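Local atomic coordinates of putative periplasmic protein (PDB entry 3DUE), a protein that is of unknown function but belongs to a superfamily of bacterial periplasmic PepSY-like proteins and possibly acts as an inhibitor. Residues K22-D27 and P73-P78; W62-C67 and K96-K101. All coordinates share one frame; numbering follows the deposited sequence.

Overall arrangement
The chain has two halves, each with one helix and several antiparallel strands, and both contacts join them. Contact 2 does so in the middle of the sheet, where strands 62-66 and 94-99 pair. Contact 1 does so on the helix-bearing face, where the end of helix 15-24 meets the loop before helix 79-88. Their centres lie 12 Å apart, and their segments alternate along the chain. They touch through apolar atoms: Phe-25 CZ is 4.0 Å from Val-65 CG1, and Val-76 CG1 is 4.0 Å from Val-65 CG2. A cacodylate ion, probably from the crystallisation liquor, lies about 6 Å from the side chain of Asn-66.

Contact 1. Residues K22-D27 and P73-P78; sequences KTHFPD and PVAVVP
His-24 and Pro-73 bring the two backbones closest, with their CA atoms 6.6 Å apart. His-24 is in the last turn of helix 15-24; the helical backbone ends there, with Phe-25 already non-helical. Opposite them, residues 74-76 form a short 3-10 turn, in which Val-76 N bonds to Pro-73 O. The segment ends at Pro-78, the N-cap of helix 79-88.

The main contact is a CH-pi interaction. Methyl CG2 of Val-76 sits over the centre of the His-24 imidazole, 3.4 Å from the ring centroid and only 8° off the ring normal. The methyl is thus nearly equidistant from all five ring atoms. Thr-23 CG2 lies over the opposite face, so the imidazole is held between two methyl groups. Ala-75 approaches the ring at its edge, with CB 3.8 Å from His-24 CE1. The chi1 of His-24 (-57°) sets CG beside its own backbone N and turns the ring to the 3-10 turn.

Pro-73 packs next to this pair, against the far end of the Phe-25 ring. Pro-73 CD is 3.7 Å from Phe-25 CZ, and the two side chains meet roughly perpendicular. Pro-73 CG also lies 3.9 Å from His-24 O. Phe-25 continues inward to Phe-20, Phe-48 and Val-65, while Val-76 also reaches Phe-20.

The contact is van der Waals and CH-pi in character. It joins the C-terminal end of one helix to the turn leading into the next, on one face of the antiparallel sheet of this PepSY-like fold.

Contact 2. Residues W62-C67 and K96-K101; sequences WTEVNC and KIERDK
Arg-99 lays its guanidinium flat on the indole of Trp-62. The group centres are 3.7 Å apart and the planes differ by 18°, a stacked cation-pi pair. NH2 lies over the indole towards its rim, while CD makes a CH-pi contact with the six-membered ring. The same guanidinium turns its NE/NH2 side to the Trp-62 carbonyl. Arg-99 NE lies 2.8 Å and Arg-99 NH2 3.0 Å from Trp-62 O, which is nearly in the guanidinium plane. The two bonds fix the rotation of the group over the ring. A chi1 of 62° folds Arg-99 CG between its backbone N and carbonyl carbon, and the chain then runs extended to NE.

Behind this pair is the strand pairing. Strands 64-66 and 96-99 are antiparallel, at 168°. Val-65 and Ile-97 form a hydrogen-bonded pair: Val-65 N meets Ile-97 O at 2.9 Å along a nearly straight bond, and Ile-97 N returns a bond to Val-65 O. Arg-99 N also bonds to Thr-63 O. On the face with Val-65, Ile-97 CD1 touches Trp-62 CH2 at 3.9 Å. Val-65 CG2 lies on the indole face opposite Arg-99, and Phe-20 also meets the ring.

Glu-64, Asn-66, Lys-96 and Glu-98 occupy the other face. Asn-66 ND2 bonds to Glu-64 OE2 at 3.0 Å. The salt bridges of Lys-96 NZ to Glu-64 OE2 (3.9 Å) and Glu-98 OE2 (3.8 Å) are long. A classic beta bulge sets Thr-63 and Glu-64 against Glu-55; Thr-63 OG1 bonds to Glu-55 OE1.

The Val-65 side is apolar except for the Arg-99 guanidinium, on the indole and Trp-62 carbonyl. The other carries a loose charge network. Lys-96, and weakly Lys-53 at Glu-64 OE1, probably offset some Glu-64/Glu-98 repulsion.

Contact 1. Residues K22-D27 and P73-P78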
ATOM      1  N   LYS A  22      12.350  -4.552   3.005  1.00 21.34           N
ATOM      2  CA  LYS A  22      13.640  -4.965   2.482  1.00 22.70           C
ATOM      3  C   LYS A  22      13.506  -5.541   1.104  1.00 23.22           C
ATOM      4  O   LYS A  22      14.387  -5.346   0.282  1.00 21.88           O
ATOM      5  CB  LYS A  22      14.333  -5.946   3.433  1.00 25.11           C
ATOM      6  CG  LYS A  22      14.955  -5.228   4.607  1.00 26.80           C
ATOM      7  N   THR A  23      12.396  -6.217   0.829  1.00 21.04           N
ATOM      8  CA  THR A  23      12.179  -6.824  -0.494  1.00 21.82           C
ATOM      9  C   THR A  23      11.852  -5.771  -1.596  1.00 21.43           C
ATOM     10  O   THR A  23      12.446  -5.791  -2.668  1.00 20.62           O
ATOM     11  CB  THR A  23      11.051  -7.885  -0.409  1.00 22.14           C
ATOM     12  OG1 THR A  23      11.479  -8.951   0.458  1.00 23.08           O
ATOM     13  CG2 THR A  23      10.750  -8.493  -1.812  1.00 22.01           C
ATOM     14  N   HIS A  24      10.939  -4.853  -1.302  1.00 20.85           N
ATOM     15  CA  HIS A  24      10.374  -3.942  -2.319  1.00 22.45           C
ATOM     16  C   HIS A  24      10.893  -2.525  -2.304  1.00 22.62           C
ATOM     17  O   HIS A  24      10.787  -1.841  -3.319  1.00 25.32           O
ATOM     18  CB  HIS A  24       8.811  -3.970  -2.265  1.00 22.93           C
ATOM     19  CG  HIS A  24       8.228  -5.340  -2.441  1.00 22.97           C
ATOM     20  ND1 HIS A  24       8.334  -6.050  -3.611  1.00 23.53           N
ATOM     21  CD2 HIS A  24       7.526  -6.128  -1.589  1.00 24.73           C
ATOM     22  CE1 HIS A  24       7.772  -7.238  -3.458  1.00 24.41           C
ATOM     23  NE2 HIS A  24       7.260  -7.302  -2.239  1.00 23.66           N
ATOM     24  N   PHE A  25      11.487  -2.102  -1.195  1.00 22.30           N
ATOM     25  CA  PHE A  25      12.020  -0.750  -1.027  1.00 23.05           C
ATOM     26  C   PHE A  25      13.395  -0.783  -0.361  1.00 24.07           C
ATOM     27  O   PHE A  25      13.675  -0.009   0.559  1.00 24.99           O
ATOM     28  CB  PHE A  25      11.022   0.061  -0.190  1.00 23.70           C
ATOM     29  CG  PHE A  25       9.669   0.111  -0.797  1.00 24.20           C
ATOM     30  CD1 PHE A  25       9.372   1.078  -1.758  1.00 25.50           C
ATOM     31  CD2 PHE A  25       8.692  -0.811  -0.457  1.00 24.27           C
ATOM     32  CE1 PHE A  25       8.132   1.108  -2.371  1.00 24.86           C
ATOM     33  CE2 PHE A  25       7.443  -0.762  -1.059  1.00 24.81           C
ATOM     34  CZ  PHE A  25       7.186   0.200  -2.050  1.00 22.56           C
ATOM     35  N   PRO A  26      14.283  -1.636  -0.866  1.00 25.15           N
ATOM     36  CA  PRO A  26      15.571  -1.803  -0.195  1.00 28.76           C
ATOM     37  C   PRO A  26      16.441  -0.555  -0.154  1.00 30.77           C
ATOM     38  O   PRO A  26      17.186  -0.379   0.812  1.00 34.81           O
ATOM     39  CB  PRO A  26      16.267  -2.899  -1.012  1.00 26.80           C
ATOM     40  CG  PRO A  26      15.722  -2.802  -2.328  1.00 27.20           C
ATOM     41  CD  PRO A  26      14.210  -2.444  -2.072  1.00 26.89           C
ATOM     42  N   ASP A  27      16.356   0.290  -1.173  1.00 31.90           N
ATOM     43  CA  ASP A  27      17.194   1.493  -1.200  1.00 33.31           C
ATOM     44  C   ASP A  27      16.534   2.775  -0.695  1.00 32.77           C
ATOM     45  O   ASP A  27      17.159   3.832  -0.730  1.00 32.68           O
ATOM     46  CB  ASP A  27      17.731   1.695  -2.588  1.00 34.70           C
ATOM     47  CG  ASP A  27      18.612   0.538  -3.032  1.00 36.77           C
ATOM     48  OD1 ASP A  27      19.659   0.270  -2.377  1.00 37.85           O
ATOM     49  OD2 ASP A  27      18.244  -0.096  -4.041  1.00 37.18           O
ATOM     50  N   PRO A  73       5.791  -1.015  -6.845  1.00 22.49           N
ATOM     51  CA  PRO A  73       6.583  -2.108  -7.435  1.00 22.74           C
ATOM     52  C   PRO A  73       5.670  -3.219  -7.957  1.00 22.60           C
ATOM     53  O   PRO A  73       4.783  -3.703  -7.254  1.00 22.03           O
ATOM     54  CB  PRO A  73       7.430  -2.593  -6.260  1.00 23.94           C
ATOM     55  CG  PRO A  73       7.557  -1.380  -5.399  1.00 24.22           C
ATOM     56  CD  PRO A  73       6.201  -0.755  -5.450  1.00 23.76           C
ATOM     57  N   VAL A  74       5.919  -3.685  -9.168  1.00 22.52           N
ATOM     58  CA  VAL A  74       4.980  -4.638  -9.766  1.00 24.26           C
ATOM     59  C   VAL A  74       4.824  -5.941  -8.997  1.00 24.83           C
ATOM     60  O   VAL A  74       3.748  -6.544  -9.007  1.00 24.05           O
ATOM     61  CB  VAL A  74       5.304  -4.904 -11.270  1.00 25.07           C
ATOM     62  CG1 VAL A  74       5.218  -3.609 -12.028  1.00 26.20           C
ATOM     63  CG2 VAL A  74       6.680  -5.503 -11.456  1.00 25.38           C
ATOM     64  N   ALA A  75       5.874  -6.352  -8.289  1.00 24.93           N
ATOM     65  CA  ALA A  75       5.840  -7.615  -7.566  1.00 23.26           C
ATOM     66  C   ALA A  75       4.852  -7.567  -6.389  1.00 24.24           C
ATOM     67  O   ALA A  75       4.476  -8.618  -5.886  1.00 22.86           O
ATOM     68  CB  ALA A  75       7.220  -7.990  -7.096  1.00 23.93           C
ATOM     69  N   VAL A  76       4.442  -6.370  -5.960  1.00 22.58           N
ATOM     70  CA  VAL A  76       3.488  -6.212  -4.870  1.00 24.74           C
ATOM     71  C   VAL A  76       2.018  -6.463  -5.293  1.00 25.72           C
ATOM     72  O   VAL A  76       1.152  -6.821  -4.473  1.00 26.97           O
ATOM     73  CB  VAL A  76       3.631  -4.790  -4.261  1.00 24.61           C
ATOM     74  CG1 VAL A  76       2.434  -4.405  -3.373  1.00 25.30           C
ATOM     75  CG2 VAL A  76       4.986  -4.672  -3.551  1.00 23.90           C
ATOM     76  N   VAL A  77       1.759  -6.297  -6.572  1.00 25.41           N
ATOM     77  CA  VAL A  77       0.400  -6.318  -7.110  1.00 25.36           C
ATOM     78  C   VAL A  77      -0.104  -7.682  -7.517  1.00 25.64           C
ATOM     79  O   VAL A  77       0.544  -8.385  -8.305  1.00 22.57           O
ATOM     80  CB  VAL A  77       0.282  -5.350  -8.348  1.00 24.99           C
ATOM     81  CG1 VAL A  77      -1.137  -5.259  -8.875  1.00 24.38           C
ATOM     82  CG2 VAL A  77       0.738  -3.968  -7.967  1.00 26.50           C
ATOM     83  N   PRO A  78      -1.302  -8.041  -7.037  1.00 26.64           N
ATOM     84  CA  PRO A  78      -1.887  -9.325  -7.443  1.00 27.81           C
ATOM     85  C   PRO A  78      -1.948  -9.448  -8.977  1.00 28.03           C
ATOM     86  O   PRO A  78      -2.283  -8.491  -9.668  1.00 27.17           O
ATOM     87  CB  PRO A  78      -3.288  -9.289  -6.806  1.00 27.15           C
ATOM     88  CG  PRO A  78      -3.168  -8.326  -5.684  1.00 27.72           C
ATOM     89  CD  PRO A  78      -2.196  -7.288  -6.135  1.00 27.41           C
TER

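Contact 2. Residues W62-C67 and K96-K101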
ATOM      1  N   TRP A  62       0.557  -5.599   4.397  1.00 23.12           N
ATOM      2  CA  TRP A  62       0.283  -4.282   3.842  1.00 22.80           C
ATOM      3  C   TRP A  62      -1.182  -4.092   3.525  1.00 21.52           C
ATOM      4  O   TRP A  62      -1.861  -5.048   3.105  1.00 21.67           O
ATOM      5  CB  TRP A  62       1.146  -3.960   2.627  1.00 23.14           C
ATOM      6  CG  TRP A  62       0.901  -4.745   1.425  1.00 23.08           C
ATOM      7  CD1 TRP A  62       1.586  -5.847   1.013  1.00 23.28           C
ATOM      8  CD2 TRP A  62      -0.074  -4.467   0.403  1.00 23.94           C
ATOM      9  NE1 TRP A  62       1.085  -6.288  -0.192  1.00 24.26           N
ATOM     10  CE2 TRP A  62       0.055  -5.465  -0.576  1.00 23.91           C
ATOM     11  CE3 TRP A  62      -1.074  -3.489   0.253  1.00 23.67           C
ATOM     12  CZ2 TRP A  62      -0.755  -5.517  -1.696  1.00 23.66           C
ATOM     13  CZ3 TRP A  62      -1.870  -3.526  -0.862  1.00 23.50           C
ATOM     14  CH2 TRP A  62      -1.701  -4.537  -1.837  1.00 23.25           C
ATOM     15  N   THR A  63      -1.651  -2.893   3.865  1.00 21.12           N
ATOM     16  CA  THR A  63      -2.999  -2.376   3.570  1.00 19.77           C
ATOM     17  C   THR A  63      -2.946  -1.160   2.639  1.00 21.47           C
ATOM     18  O   THR A  63      -3.929  -0.843   1.990  1.00 22.49           O
ATOM     19  CB  THR A  63      -3.766  -2.059   4.862  1.00 21.67           C
ATOM     20  OG1 THR A  63      -3.010  -1.138   5.656  1.00 21.00           O
ATOM     21  CG2 THR A  63      -3.967  -3.327   5.646  1.00 21.98           C
ATOM     22  N   GLU A  64      -1.788  -0.518   2.531  1.00 21.89           N
ATOM     23  CA  GLU A  64      -1.569   0.589   1.607  1.00 23.48           C
ATOM     24  C   GLU A  64      -0.118   0.647   1.126  1.00 22.29           C
ATOM     25  O   GLU A  64       0.827   0.572   1.918  1.00 22.80           O
ATOM     26  CB  GLU A  64      -1.974   1.940   2.228  1.00 24.15           C
ATOM     27  CG  GLU A  64      -1.833   3.110   1.281  1.00 25.54           C
ATOM     28  CD  GLU A  64      -2.251   4.456   1.884  1.00 27.77           C
ATOM     29  OE1 GLU A  64      -3.048   4.476   2.821  1.00 32.21           O
ATOM     30  OE2 GLU A  64      -1.799   5.504   1.405  1.00 31.41           O
ATOM     31  N   VAL A  65       0.047   0.795  -0.190  1.00 23.72           N
ATOM     32  CA  VAL A  65       1.348   1.003  -0.830  1.00 23.50           C
ATOM     33  C   VAL A  65       1.112   2.239  -1.703  1.00 23.78           C
ATOM     34  O   VAL A  65       0.554   2.159  -2.777  1.00 23.15           O
ATOM     35  CB  VAL A  65       1.834  -0.207  -1.629  1.00 26.27           C
ATOM     36  CG1 VAL A  65       3.188   0.075  -2.296  1.00 24.70           C
ATOM     37  CG2 VAL A  65       1.919  -1.401  -0.720  1.00 27.68           C
ATOM     38  N   ASN A  66       1.489   3.393  -1.172  1.00 22.72           N
ATOM     39  CA  ASN A  66       1.245   4.679  -1.816  1.00 22.50           C
ATOM     40  C   ASN A  66       2.552   5.238  -2.354  1.00 23.91           C
ATOM     41  O   ASN A  66       3.330   5.931  -1.626  1.00 21.51           O
ATOM     42  CB  ASN A  66       0.583   5.588  -0.786  1.00 23.45           C
ATOM     43  CG  ASN A  66       0.163   6.889  -1.312  1.00 23.31           C
ATOM     44  OD1 ASN A  66       0.695   7.407  -2.329  1.00 25.18           O
ATOM     45  ND2 ASN A  66      -0.792   7.489  -0.611  1.00 24.24           N
ATOM     46  N   CYS A  67       2.809   4.905  -3.626  1.00 23.12           N
ATOM     47  CA  CYS A  67       4.025   5.316  -4.324  1.00 22.34           C
ATOM     48  C   CYS A  67       3.769   6.457  -5.306  1.00 22.63           C
ATOM     49  O   CYS A  67       4.179   6.411  -6.448  1.00 21.38           O
ATOM     50  CB  CYS A  67       4.681   4.085  -4.993  1.00 21.58           C
ATOM     51  SG  CYS A  67       5.273   2.942  -3.774  1.00 23.71           S
ATOM     52  N   LYS A  96      -0.801   3.987  -6.612  1.00 20.13           N
ATOM     53  CA  LYS A  96      -1.262   3.582  -5.296  1.00 21.58           C
ATOM     54  C   LYS A  96      -2.193   2.345  -5.286  1.00 21.31           C
ATOM     55  O   LYS A  96      -3.000   2.133  -6.169  1.00 21.36           O
ATOM     56  CB  LYS A  96      -1.951   4.775  -4.652  1.00 23.87           C
ATOM     57  CG  LYS A  96      -2.430   4.543  -3.243  1.00 27.95           C
ATOM     58  CD  LYS A  96      -3.091   5.817  -2.742  1.00 30.13           C
ATOM     59  CE  LYS A  96      -3.897   5.618  -1.471  1.00 31.22           C
ATOM     60  NZ  LYS A  96      -4.490   6.989  -1.042  1.00 31.46           N
ATOM     61  N   ILE A  97      -2.030   1.503  -4.280  1.00 21.66           N
ATOM     62  CA  ILE A  97      -2.923   0.374  -4.080  1.00 21.76           C
ATOM     63  C   ILE A  97      -3.220   0.307  -2.585  1.00 23.61           C
ATOM     64  O   ILE A  97      -2.333   0.571  -1.769  1.00 21.85           O
ATOM     65  CB  ILE A  97      -2.354  -0.927  -4.666  1.00 21.63           C
ATOM     66  CG1 ILE A  97      -3.379  -2.061  -4.543  1.00 21.03           C
ATOM     67  CG2 ILE A  97      -0.972  -1.284  -4.047  1.00 20.92           C
ATOM     68  CD1 ILE A  97      -2.970  -3.294  -5.263  1.00 20.66           C
ATOM     69  N   GLU A  98      -4.488   0.078  -2.246  1.00 23.46           N
ATOM     70  CA  GLU A  98      -4.899  -0.045  -0.858  1.00 25.94           C
ATOM     71  C   GLU A  98      -5.819  -1.262  -0.804  1.00 24.81           C
ATOM     72  O   GLU A  98      -6.436  -1.605  -1.807  1.00 24.60           O
ATOM     73  CB  GLU A  98      -5.722   1.146  -0.411  1.00 30.77           C
ATOM     74  CG  GLU A  98      -5.304   2.468  -0.888  1.00 34.47           C
ATOM     75  CD  GLU A  98      -6.334   3.523  -0.532  1.00 37.66           C
ATOM     76  OE1 GLU A  98      -6.495   3.766   0.679  1.00 37.73           O
ATOM     77  OE2 GLU A  98      -6.974   4.108  -1.464  1.00 41.00           O
ATOM     78  N   ARG A  99      -5.923  -1.902   0.344  1.00 24.28           N
ATOM     79  CA  ARG A  99      -6.862  -3.003   0.489  1.00 23.22           C
ATOM     80  C   ARG A  99      -7.316  -3.135   1.909  1.00 23.20           C
ATOM     81  O   ARG A  99      -6.649  -2.676   2.845  1.00 21.04           O
ATOM     82  CB  ARG A  99      -6.240  -4.319   0.060  1.00 23.07           C
ATOM     83  CG  ARG A  99      -5.044  -4.732   0.879  1.00 22.78           C
ATOM     84  CD  ARG A  99      -4.432  -6.023   0.295  1.00 23.88           C
ATOM     85  NE  ARG A  99      -3.220  -6.336   1.053  1.00 23.85           N
ATOM     86  CZ  ARG A  99      -2.499  -7.430   0.896  1.00 23.57           C
ATOM     87  NH1 ARG A  99      -2.895  -8.365   0.061  1.00 25.67           N
ATOM     88  NH2 ARG A  99      -1.382  -7.599   1.589  1.00 23.05           N
ATOM     89  N   ASP A 100      -8.488  -3.738   2.051  1.00 24.54           N
ATOM     90  CA  ASP A 100      -8.971  -4.197   3.362  1.00 24.47           C
ATOM     91  C   ASP A 100      -9.314  -5.703   3.173  1.00 25.76           C
ATOM     92  O   ASP A 100      -8.746  -6.388   2.278  1.00 25.75           O
ATOM     93  CB  ASP A 100     -10.120  -3.323   3.890  1.00 24.84           C
ATOM     94  CG  ASP A 100     -11.301  -3.280   2.982  1.00 25.41           C
ATOM     95  OD1 ASP A 100     -11.440  -4.138   2.086  1.00 23.15           O
ATOM     96  OD2 ASP A 100     -12.127  -2.369   3.175  1.00 26.71           O
ATOM     97  N   LYS A 101     -10.191  -6.254   3.989  1.00 25.39           N
ATOM     98  CA  LYS A 101     -10.522  -7.674   3.851  1.00 27.08           C
ATOM     99  C   LYS A 101     -11.575  -7.889   2.778  1.00 26.22           C
ATOM    100  O   LYS A 101     -11.912  -9.040   2.470  1.00 27.31           O
ATOM    101  CB  LYS A 101     -11.077  -8.233   5.186  1.00 29.13           C
ATOM    102  CG  LYS A 101     -10.106  -8.186   6.358  1.00 29.97           C
ATOM    103  CD  LYS A 101      -8.930  -9.079   6.114  1.00 30.46           C
TER